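Hypothetical protein Atu2299 (Agrobacterium tumefaciens, PDB 2HLY) is of unknown function but belongs to the DUF2026 family, which is grouped with the papain-like (clan CA) peptidases, so a related fold is probable. Local coordinates at residues F14-I25 against V196-G205; M6-F14 against P116-L124. One frame throughout, in Å; residues are numbered along the deposited sequence.

Both contacts are built on helix 10-24: contact 1 sets most of its length against the C-terminal run 196-205, and contact 2 ties its first turn and the residues before it to 116-124. Their centres lie about 14 Å apart, and Phe14 belongs to both. The two surfaces also meet directly, since Gly205 O lies 2.9 Å from Met119 N, a probable hydrogen bond that joins the C-terminal run to the chain leading into strand 120-123. The segments alternate along the sequence, and the C-terminal run lies against a helix that begins near the N-terminus.

Contact 1. Residues F14-I25 against V196-G205; sequences FRIYRVINSLLI and VPLTGEMLTG
Arg18 and Thr199 lie alongside each other, pointing opposite ways, and the arginine ends in a grip on the backbone of the 196-205 run. NH1 donates to Thr199 O at 2.9 Å, from above that carbonyl's plane. NH1 and NH2 together take Glu201 O end-on, NH1 on a lone pair at 2.8 Å and NH2 almost in line with the C=O bond. Both carbonyl oxygens lie near the guanidinium plane, which leaves one face to Leu203 CD1, 3.6 Å from Arg18 NH2. The bend at chi3 (-60°) turns the guanidinium along the run.

The helix 10-24 thus receives the C-terminal chain after it leaves the two-stranded hairpin 183-187/193-197, one side of the helix being covered by an irregular run while Ile16 and Ile20 pack on helix 31-50. Ser22 marks the next hold: Thr199 N donates to its OG at 2.8 Å, and that hydroxyl donates to Arg18 O, one turn back. Ser22 N reaches the same oxygen from the other face of the carbonyl. Asn21 crosses Thr199 at about a right angle and gives ND2 to OG1 at 3.1 Å, nearly in its own amide plane. One water bridges Ser22 O and Pro197 O; back toward the start of the helix, another links Tyr17 OH to Glu201 OE1. Closer still to that start, Leu203 CB sits over the centre of the Phe14 ring, a CH-pi contact 3.8 Å from the centroid, while Gly205 O approaches the ring edge at CZ, 3.4 Å away.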
loop_
_atom_site.group_PDB
_atom_site.type_symbol
_atom_site.label_atom_id
_atom_site.label_comp_id
_atom_site.label_asym_id
_atom_site.label_seq_id
_atom_site.Cartn_x
_atom_site.Cartn_y
_atom_site.Cartn_z
ATOM N N PHE A 14 0.726 10.122 -2.724
ATOM C CA PHE A 14 1.765 9.772 -3.678
ATOM C C PHE A 14 3.170 9.865 -3.079
ATOM O O PHE A 14 4.022 9.047 -3.397
ATOM C CB PHE A 14 1.635 10.602 -4.958
ATOM C CG PHE A 14 0.471 10.205 -5.829
ATOM C CD1 PHE A 14 0.186 8.862 -6.089
ATOM C CD2 PHE A 14 -0.344 11.189 -6.409
ATOM C CE1 PHE A 14 -0.887 8.504 -6.923
ATOM C CE2 PHE A 14 -1.415 10.832 -7.233
ATOM C CZ PHE A 14 -1.684 9.493 -7.483
ATOM N N ARG A 15 3.419 10.859 -2.223
ATOM C CA ARG A 15 4.718 10.932 -1.510
ATOM C C ARG A 15 4.970 9.637 -0.738
ATOM O O ARG A 15 6.089 9.087 -0.754
ATOM C CB ARG A 15 4.730 12.112 -0.541
ATOM C CG ARG A 15 4.851 13.455 -1.265
ATOM C CD ARG A 15 4.982 14.605 -0.257
ATOM N NE ARG A 15 5.305 15.845 -0.961
ATOM C CZ ARG A 15 6.102 16.803 -0.485
ATOM N NH1 ARG A 15 6.660 16.693 0.719
ATOM N NH2 ARG A 15 6.336 17.877 -1.224
ATOM N N ILE A 16 3.931 9.140 -0.073
ATOM C CA ILE A 16 4.063 7.923 0.747
ATOM C C ILE A 16 4.364 6.715 -0.140
ATOM O O ILE A 16 5.300 5.950 0.115
ATOM C CB ILE A 16 2.811 7.681 1.630
ATOM C CG1 ILE A 16 2.703 8.795 2.680
ATOM C CG2 ILE A 16 2.876 6.301 2.303
ATOM C CD1 ILE A 16 1.359 8.839 3.436
ATOM N N TYR A 17 3.588 6.568 -1.208
ATOM C CA TYR A 17 3.857 5.510 -2.170
ATOM C C TYR A 17 5.303 5.610 -2.665
ATOM O O TYR A 17 6.029 4.612 -2.677
ATOM C CB TYR A 17 2.868 5.521 -3.359
ATOM C CG TYR A 17 3.406 4.710 -4.525
ATOM C CD1 TYR A 17 3.257 3.315 -4.558
ATOM C CD2 TYR A 17 4.128 5.324 -5.553
ATOM C CE1 TYR A 17 3.796 2.564 -5.600
ATOM C CE2 TYR A 17 4.663 4.577 -6.612
ATOM C CZ TYR A 17 4.500 3.207 -6.621
ATOM O OH TYR A 17 5.041 2.444 -7.652
ATOM N N ARG A 18 5.720 6.814 -3.066
ATOM C CA ARG A 18 7.068 6.983 -3.633
ATOM C C ARG A 18 8.161 6.581 -2.636
ATOM O O ARG A 18 9.099 5.872 -3.010
ATOM C CB ARG A 18 7.270 8.407 -4.133
ATOM C CG ARG A 18 8.464 8.531 -5.079
ATOM C CD ARG A 18 8.662 9.977 -5.532
ATOM N NE ARG A 18 7.508 10.537 -6.251
ATOM C CZ ARG A 18 7.246 10.354 -7.545
ATOM N NH1 ARG A 18 8.051 9.605 -8.300
ATOM N NH2 ARG A 18 6.169 10.921 -8.093
ATOM N N VAL A 19 8.012 6.998 -1.379
ATOM C CA VAL A 19 8.981 6.667 -0.333
ATOM C C VAL A 19 9.101 5.154 -0.163
ATOM O O VAL A 19 10.198 4.598 -0.174
ATOM C CB VAL A 19 8.627 7.352 0.998
ATOM C CG1 VAL A 19 9.417 6.735 2.168
ATOM C CG2 VAL A 19 8.888 8.850 0.876
ATOM N N ILE A 20 7.960 4.487 -0.002
ATOM C CA ILE A 20 7.974 3.053 0.262
ATOM C C ILE A 20 8.514 2.306 -0.956
ATOM O O ILE A 20 9.340 1.384 -0.828
ATOM C CB ILE A 20 6.570 2.538 0.646
ATOM C CG1 ILE A 20 6.054 3.285 1.879
ATOM C CG2 ILE A 20 6.606 1.008 0.835
ATOM C CD1 ILE A 20 4.583 3.037 2.201
ATOM N N ASN A 21 8.065 2.715 -2.144
ATOM C CA ASN A 21 8.534 2.080 -3.374
ATOM C C ASN A 21 10.045 2.198 -3.513
ATOM O O ASN A 21 10.731 1.258 -3.928
ATOM C CB ASN A 21 7.882 2.727 -4.584
ATOM C CG ASN A 21 8.114 1.942 -5.843
ATOM O OD1 ASN A 21 7.849 0.733 -5.888
ATOM N ND2 ASN A 21 8.643 2.609 -6.864
ATOM N N SER A 22 10.565 3.364 -3.158
ATOM C CA SER A 22 11.996 3.633 -3.284
ATOM C C SER A 22 12.823 2.728 -2.369
ATOM O O SER A 22 13.911 2.273 -2.747
ATOM C CB SER A 22 12.280 5.101 -2.973
ATOM O OG SER A 22 11.575 5.949 -3.871
ATOM N N LEU A 23 12.295 2.458 -1.180
ATOM C CA LEU A 23 12.967 1.595 -0.209
ATOM C C LEU A 23 12.862 0.105 -0.574
ATOM O O LEU A 23 13.750 -0.699 -0.232
ATOM C CB LEU A 23 12.382 1.843 1.188
ATOM C CG LEU A 23 12.768 3.183 1.813
ATOM C CD1 LEU A 23 11.903 3.512 3.019
ATOM C CD2 LEU A 23 14.255 3.153 2.209
ATOM N N LEU A 24 11.805 -0.255 -1.272
ATOM C CA LEU A 24 11.533 -1.639 -1.608
ATOM C C LEU A 24 12.149 -2.115 -2.875
ATOM O O LEU A 24 12.288 -3.262 -3.077
ATOM C CB LEU A 24 10.084 -1.812 -1.831
ATOM C CG LEU A 24 9.322 -2.020 -0.585
ATOM C CD1 LEU A 24 9.990 -3.071 0.261
ATOM C CD2 LEU A 24 9.198 -0.791 0.136
ATOM N N ILE A 25 12.369 -1.198 -3.779
ATOM C CA ILE A 25 12.635 -1.579 -5.174
ATOM C C ILE A 25 13.811 -2.571 -5.319
ATOM O O ILE A 25 13.732 -3.518 -6.111
ATOM C CB ILE A 25 12.722 -0.336 -6.128
ATOM C CG1 ILE A 25 12.694 -0.763 -7.605
ATOM C CG2 ILE A 25 13.930 0.517 -5.816
ATOM C CD1 ILE A 25 11.469 -1.581 -7.995
ATOM N N VAL A 196 19.939 5.637 -1.340
ATOM C CA VAL A 196 18.647 5.220 -1.876
ATOM C C VAL A 196 17.961 6.455 -2.491
ATOM O O VAL A 196 17.631 7.388 -1.775
ATOM C CB VAL A 196 17.758 4.562 -0.785
ATOM C CG1 VAL A 196 16.460 4.050 -1.386
ATOM C CG2 VAL A 196 18.493 3.399 -0.104
ATOM N N PRO A 197 17.792 6.476 -3.827
ATOM C CA PRO A 197 17.119 7.606 -4.452
ATOM C C PRO A 197 15.610 7.439 -4.493
ATOM O O PRO A 197 15.111 6.312 -4.516
ATOM C CB PRO A 197 17.638 7.554 -5.890
ATOM C CG PRO A 197 17.857 6.118 -6.145
ATOM C CD PRO A 197 18.226 5.479 -4.826
ATOM N N LEU A 198 14.885 8.549 -4.526
ATOM C CA LEU A 198 13.453 8.458 -4.799
ATOM C C LEU A 198 13.245 7.959 -6.223
ATOM O O LEU A 198 13.935 8.406 -7.147
ATOM C CB LEU A 198 12.796 9.827 -4.633
ATOM C CG LEU A 198 12.551 10.345 -3.215
ATOM C CD1 LEU A 198 12.147 11.826 -3.249
ATOM C CD2 LEU A 198 11.510 9.509 -2.465
ATOM N N THR A 199 12.327 7.014 -6.403
ATOM C CA THR A 199 11.981 6.547 -7.751
ATOM C C THR A 199 11.261 7.670 -8.525
ATOM O O THR A 199 10.800 8.648 -7.932
ATOM C CB THR A 199 11.144 5.238 -7.721
ATOM O OG1 THR A 199 9.969 5.446 -6.939
ATOM C CG2 THR A 199 11.966 4.089 -7.102
ATOM N N GLY A 200 11.162 7.526 -9.847
ATOM C CA GLY A 200 10.854 8.680 -10.699
ATOM C C GLY A 200 9.617 8.682 -11.581
ATOM O O GLY A 200 9.583 9.401 -12.574
ATOM N N GLU A 201 8.589 7.909 -11.228
ATOM C CA GLU A 201 7.348 7.896 -12.027
ATOM C C GLU A 201 6.538 9.172 -11.781
ATOM O O GLU A 201 6.527 9.697 -10.668
ATOM C CB GLU A 201 6.498 6.652 -11.703
ATOM C CG GLU A 201 5.329 6.372 -12.680
ATOM C CD GLU A 201 4.526 5.108 -12.308
ATOM O OE1 GLU A 201 4.831 4.485 -11.261
ATOM O OE2 GLU A 201 3.591 4.735 -13.054
ATOM N N MET A 202 5.892 9.673 -12.832
ATOM C CA MET A 202 4.926 10.760 -12.717
ATOM C C MET A 202 3.609 10.129 -12.303
ATOM O O MET A 202 3.168 9.157 -12.921
ATOM C CB MET A 202 4.772 11.472 -14.067
ATOM C CG MET A 202 3.941 12.727 -14.039
ATOM S SD MET A 202 4.185 13.669 -15.563
ATOM C CE MET A 202 5.685 14.567 -15.182
ATOM N N LEU A 203 2.981 10.695 -11.270
ATOM C CA LEU A 203 1.805 10.078 -10.645
ATOM C C LEU A 203 0.641 11.042 -10.551
ATOM O O LEU A 203 0.760 12.109 -9.940
ATOM C CB LEU A 203 2.166 9.607 -9.243
ATOM C CG LEU A 203 3.177 8.461 -9.168
ATOM C CD1 LEU A 203 3.724 8.343 -7.744
ATOM C CD2 LEU A 203 2.556 7.146 -9.648
ATOM N N THR A 204 -0.491 10.645 -11.139
ATOM C CA THR A 204 -1.702 11.458 -11.153
ATOM C C THR A 204 -2.938 10.562 -11.075
ATOM O O THR A 204 -2.889 9.397 -11.475
ATOM C CB THR A 204 -1.817 12.305 -12.466
ATOM O OG1 THR A 204 -2.069 11.438 -13.577
ATOM C CG2 THR A 204 -0.544 13.141 -12.734
ATOM N N GLY A 205 -4.037 11.124 -10.589
ATOM C CA GLY A 205 -5.336 10.452 -10.649
ATOM C C GLY A 205 -5.742 9.738 -9.373
ATOM O O GLY A 205 -4.902 9.388 -8.538
HETATM O O HOH W 1 6.510 3.888 -9.518
HETATM O O HOH W 2 15.278 3.605 -4.864
#

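Contact 2. Residues M6-F14 against P116-L124; sequences MLIKQTDYF and PAKMFQRPL
Met119 lays its CG over the centre of the Tyr13 ring, 3.4 Å from the centroid and nearly on the ring normal, with SD farther out over the same face, so the pair combines a CH-pi and a Met-aromatic contact. In the plane of that ring, Phe14 CD1 stands at the edge. The Phe14 ring turns its own edge to the carbonyl carbon of Lys118.

This is the seam between the start of helix 10-24 and strand 120-123, an outermost strand of the four-stranded antiparallel sheet. Tyr13, its CG anti to the backbone N (chi1 168°), extends to the chain at Phe120, whose N donates to OH at 3.1 Å, almost straight (175°). The hydroxyl is also bonded to Asp100 O, so one hydroxyl is held by the backbones of Phe120 and of the adjoining strand 97-100.

Gln121 is extended throughout and carries its amide to the backbone of the residues before the helix. OE1 receives Ile8 N on a lone pair at 3.0 Å, and NE2 returns a bond to Ile8 O at 2.9 Å. Both bonds are nearly straight, and together they fix the flip of the amide by pairing each of its ends with the backbone of one residue, much as a neighbouring strand would. NE2 also makes a weak bond to Met119 SD. The bend of Met119 at chi3 (75°) lifts its methyl off the ring face toward Met6 and Gln10; Met6 meets it tip to tip, CE to CE at 3.8 Å, and Gln10 CB lies 3.9 Å from Met119 CE.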
loop_
_atom_site.group_PDB
_atom_site.type_symbol
_atom_site.label_atom_id
_atom_site.label_comp_id
_atom_site.label_asym_id
_atom_site.label_seq_id
_atom_site.Cartn_x
_atom_site.Cartn_y
_atom_site.Cartn_z
ATOM N N MET A 6 -10.470 14.270 2.820
ATOM C CA MET A 6 -9.854 12.951 2.891
ATOM C C MET A 6 -8.835 12.882 4.037
ATOM O O MET A 6 -8.365 13.909 4.532
ATOM C CB MET A 6 -9.233 12.578 1.544
ATOM C CG MET A 6 -10.290 12.460 0.382
ATOM S SD MET A 6 -9.463 11.882 -1.100
ATOM C CE MET A 6 -8.093 13.037 -1.229
ATOM N N LEU A 7 -8.486 11.673 4.455
ATOM C CA LEU A 7 -7.508 11.535 5.529
ATOM C C LEU A 7 -6.163 12.118 5.126
ATOM O O LEU A 7 -5.511 12.809 5.913
ATOM C CB LEU A 7 -7.341 10.070 5.938
ATOM C CG LEU A 7 -6.228 9.807 6.962
ATOM C CD1 LEU A 7 -6.482 10.531 8.288
ATOM C CD2 LEU A 7 -6.004 8.316 7.179
ATOM N N ILE A 8 -5.745 11.816 3.902
ATOM C CA ILE A 8 -4.498 12.357 3.379
ATOM C C ILE A 8 -4.709 12.962 2.008
ATOM O O ILE A 8 -5.471 12.425 1.179
ATOM C CB ILE A 8 -3.360 11.321 3.361
ATOM C CG1 ILE A 8 -3.715 10.135 2.497
ATOM C CG2 ILE A 8 -3.073 10.806 4.778
ATOM C CD1 ILE A 8 -2.501 9.157 2.289
ATOM N N LYS A 9 -4.073 14.111 1.784
ATOM C CA LYS A 9 -4.128 14.748 0.474
ATOM C C LYS A 9 -3.566 13.802 -0.596
ATOM O O LYS A 9 -2.634 13.036 -0.329
ATOM C CB LYS A 9 -3.332 16.056 0.466
ATOM C CG LYS A 9 -3.943 17.166 1.266
ATOM C CD LYS A 9 -3.134 18.420 1.028
ATOM C CE LYS A 9 -3.383 19.470 2.073
ATOM N NZ LYS A 9 -2.292 20.478 1.948
ATOM N N GLN A 10 -4.118 13.885 -1.807
ATOM C CA GLN A 10 -3.646 13.036 -2.919
ATOM C C GLN A 10 -2.131 13.150 -3.092
ATOM O O GLN A 10 -1.418 12.149 -3.241
ATOM C CB GLN A 10 -4.386 13.368 -4.223
ATOM C CG GLN A 10 -3.870 12.549 -5.390
ATOM C CD GLN A 10 -4.634 12.775 -6.676
ATOM O OE1 GLN A 10 -5.831 12.486 -6.758
ATOM N NE2 GLN A 10 -3.941 13.263 -7.693
ATOM N N THR A 11 -1.623 14.377 -3.071
ATOM C CA THR A 11 -0.210 14.557 -3.318
ATOM C C THR A 11 0.638 13.866 -2.247
ATOM O O THR A 11 1.700 13.314 -2.548
ATOM C CB THR A 11 0.155 16.051 -3.499
ATOM O OG1 THR A 11 1.442 16.149 -4.126
ATOM C CG2 THR A 11 0.104 16.809 -2.170
ATOM N N ASP A 12 0.140 13.866 -1.011
ATOM C CA ASP A 12 0.853 13.245 0.114
ATOM C C ASP A 12 0.744 11.715 0.066
ATOM O O ASP A 12 1.681 10.989 0.424
ATOM C CB ASP A 12 0.341 13.828 1.432
ATOM C CG ASP A 12 0.759 15.287 1.613
ATOM O OD1 ASP A 12 1.888 15.627 1.193
ATOM O OD2 ASP A 12 -0.029 16.087 2.170
ATOM N N TYR A 13 -0.400 11.229 -0.387
ATOM C CA TYR A 13 -0.541 9.801 -0.659
ATOM C C TYR A 13 0.541 9.362 -1.643
ATOM O O TYR A 13 1.195 8.335 -1.449
ATOM C CB TYR A 13 -1.926 9.527 -1.230
ATOM C CG TYR A 13 -2.108 8.132 -1.813
ATOM C CD1 TYR A 13 -2.729 7.111 -1.077
ATOM C CD2 TYR A 13 -1.703 7.849 -3.116
ATOM C CE1 TYR A 13 -2.917 5.835 -1.624
ATOM C CE2 TYR A 13 -1.881 6.582 -3.666
ATOM C CZ TYR A 13 -2.507 5.591 -2.927
ATOM O OH TYR A 13 -2.702 4.365 -3.530
ATOM N N PHE A 14 0.726 10.122 -2.724
ATOM C CA PHE A 14 1.765 9.772 -3.678
ATOM C C PHE A 14 3.170 9.865 -3.079
ATOM O O PHE A 14 4.022 9.047 -3.397
ATOM C CB PHE A 14 1.635 10.602 -4.958
ATOM C CG PHE A 14 0.471 10.205 -5.829
ATOM C CD1 PHE A 14 0.186 8.862 -6.089
ATOM C CD2 PHE A 14 -0.344 11.189 -6.409
ATOM C CE1 PHE A 14 -0.887 8.504 -6.923
ATOM C CE2 PHE A 14 -1.415 10.832 -7.233
ATOM C CZ PHE A 14 -1.684 9.493 -7.483
ATOM N N PRO A 116 -4.098 1.525 -15.036
ATOM C CA PRO A 116 -3.445 2.813 -14.775
ATOM C C PRO A 116 -2.964 2.903 -13.331
ATOM O O PRO A 116 -3.456 2.169 -12.468
ATOM C CB PRO A 116 -4.576 3.833 -14.973
ATOM C CG PRO A 116 -5.637 3.128 -15.709
ATOM C CD PRO A 116 -5.531 1.696 -15.333
ATOM N N ALA A 117 -2.001 3.785 -13.087
ATOM C CA ALA A 117 -1.523 4.051 -11.728
ATOM C C ALA A 117 -2.301 5.231 -11.151
ATOM O O ALA A 117 -2.159 6.365 -11.628
ATOM C CB ALA A 117 -0.027 4.350 -11.752
ATOM N N LYS A 118 -3.136 4.974 -10.142
ATOM C CA LYS A 118 -3.905 6.032 -9.489
ATOM C C LYS A 118 -3.974 5.804 -7.975
ATOM O O LYS A 118 -3.699 4.709 -7.492
ATOM C CB LYS A 118 -5.339 6.133 -10.044
ATOM C CG LYS A 118 -5.469 6.344 -11.550
ATOM C CD LYS A 118 -6.931 6.541 -11.925
ATOM C CE LYS A 118 -7.132 6.574 -13.426
ATOM N NZ LYS A 118 -8.530 6.964 -13.766
ATOM N N MET A 119 -4.348 6.846 -7.237
ATOM C CA MET A 119 -4.551 6.707 -5.799
ATOM C C MET A 119 -5.767 5.839 -5.469
ATOM O O MET A 119 -6.812 5.998 -6.092
ATOM C CB MET A 119 -4.764 8.085 -5.176
ATOM C CG MET A 119 -5.187 8.018 -3.722
ATOM S SD MET A 119 -5.263 9.577 -2.847
ATOM C CE MET A 119 -6.755 10.286 -3.525
ATOM N N PHE A 120 -5.633 4.972 -4.454
ATOM C CA PHE A 120 -6.815 4.356 -3.834
ATOM C C PHE A 120 -6.954 4.779 -2.367
ATOM O O PHE A 120 -6.185 4.366 -1.507
ATOM C CB PHE A 120 -6.836 2.820 -3.920
ATOM C CG PHE A 120 -8.143 2.264 -3.461
ATOM C CD1 PHE A 120 -9.208 2.141 -4.359
ATOM C CD2 PHE A 120 -8.349 1.969 -2.108
ATOM C CE1 PHE A 120 -10.464 1.683 -3.924
ATOM C CE2 PHE A 120 -9.607 1.539 -1.658
ATOM C CZ PHE A 120 -10.654 1.384 -2.580
ATOM N N GLN A 121 -7.959 5.613 -2.111
ATOM C CA GLN A 121 -8.274 6.080 -0.756
ATOM C C GLN A 121 -9.785 6.362 -0.772
ATOM O O GLN A 121 -10.239 7.319 -1.417
ATOM C CB GLN A 121 -7.488 7.359 -0.438
ATOM C CG GLN A 121 -7.831 7.909 0.964
ATOM C CD GLN A 121 -7.172 9.228 1.331
ATOM O OE1 GLN A 121 -7.372 9.705 2.445
ATOM N NE2 GLN A 121 -6.389 9.812 0.413
ATOM N N ARG A 122 -10.546 5.506 -0.089
ATOM C CA ARG A 122 -12.019 5.591 -0.126
ATOM C C ARG A 122 -12.591 5.228 1.248
ATOM O O ARG A 122 -11.969 4.467 1.991
ATOM C CB ARG A 122 -12.597 4.646 -1.188
ATOM C CG ARG A 122 -12.107 4.874 -2.631
ATOM C CD ARG A 122 -13.041 4.217 -3.666
ATOM N NE ARG A 122 -14.365 4.827 -3.581
ATOM C CZ ARG A 122 -15.530 4.174 -3.644
ATOM N NH1 ARG A 122 -15.585 2.848 -3.828
ATOM N NH2 ARG A 122 -16.664 4.847 -3.499
ATOM N N PRO A 123 -13.792 5.738 1.583
ATOM C CA PRO A 123 -14.358 5.376 2.883
ATOM C C PRO A 123 -14.657 3.874 2.957
ATOM O O PRO A 123 -15.176 3.303 2.006
ATOM C CB PRO A 123 -15.674 6.182 2.949
ATOM C CG PRO A 123 -15.498 7.301 1.940
ATOM C CD PRO A 123 -14.664 6.666 0.836
ATOM N N LEU A 124 -14.332 3.248 4.083
ATOM C CA LEU A 124 -14.692 1.834 4.256
ATOM C C LEU A 124 -16.201 1.633 4.140
ATOM O O LEU A 124 -16.677 0.584 3.670
ATOM C CB LEU A 124 -14.200 1.316 5.610
ATOM C CG LEU A 124 -12.746 0.863 5.660
ATOM C CD1 LEU A 124 -12.305 0.755 7.112
ATOM C CD2 LEU A 124 -12.594 -0.468 4.952
#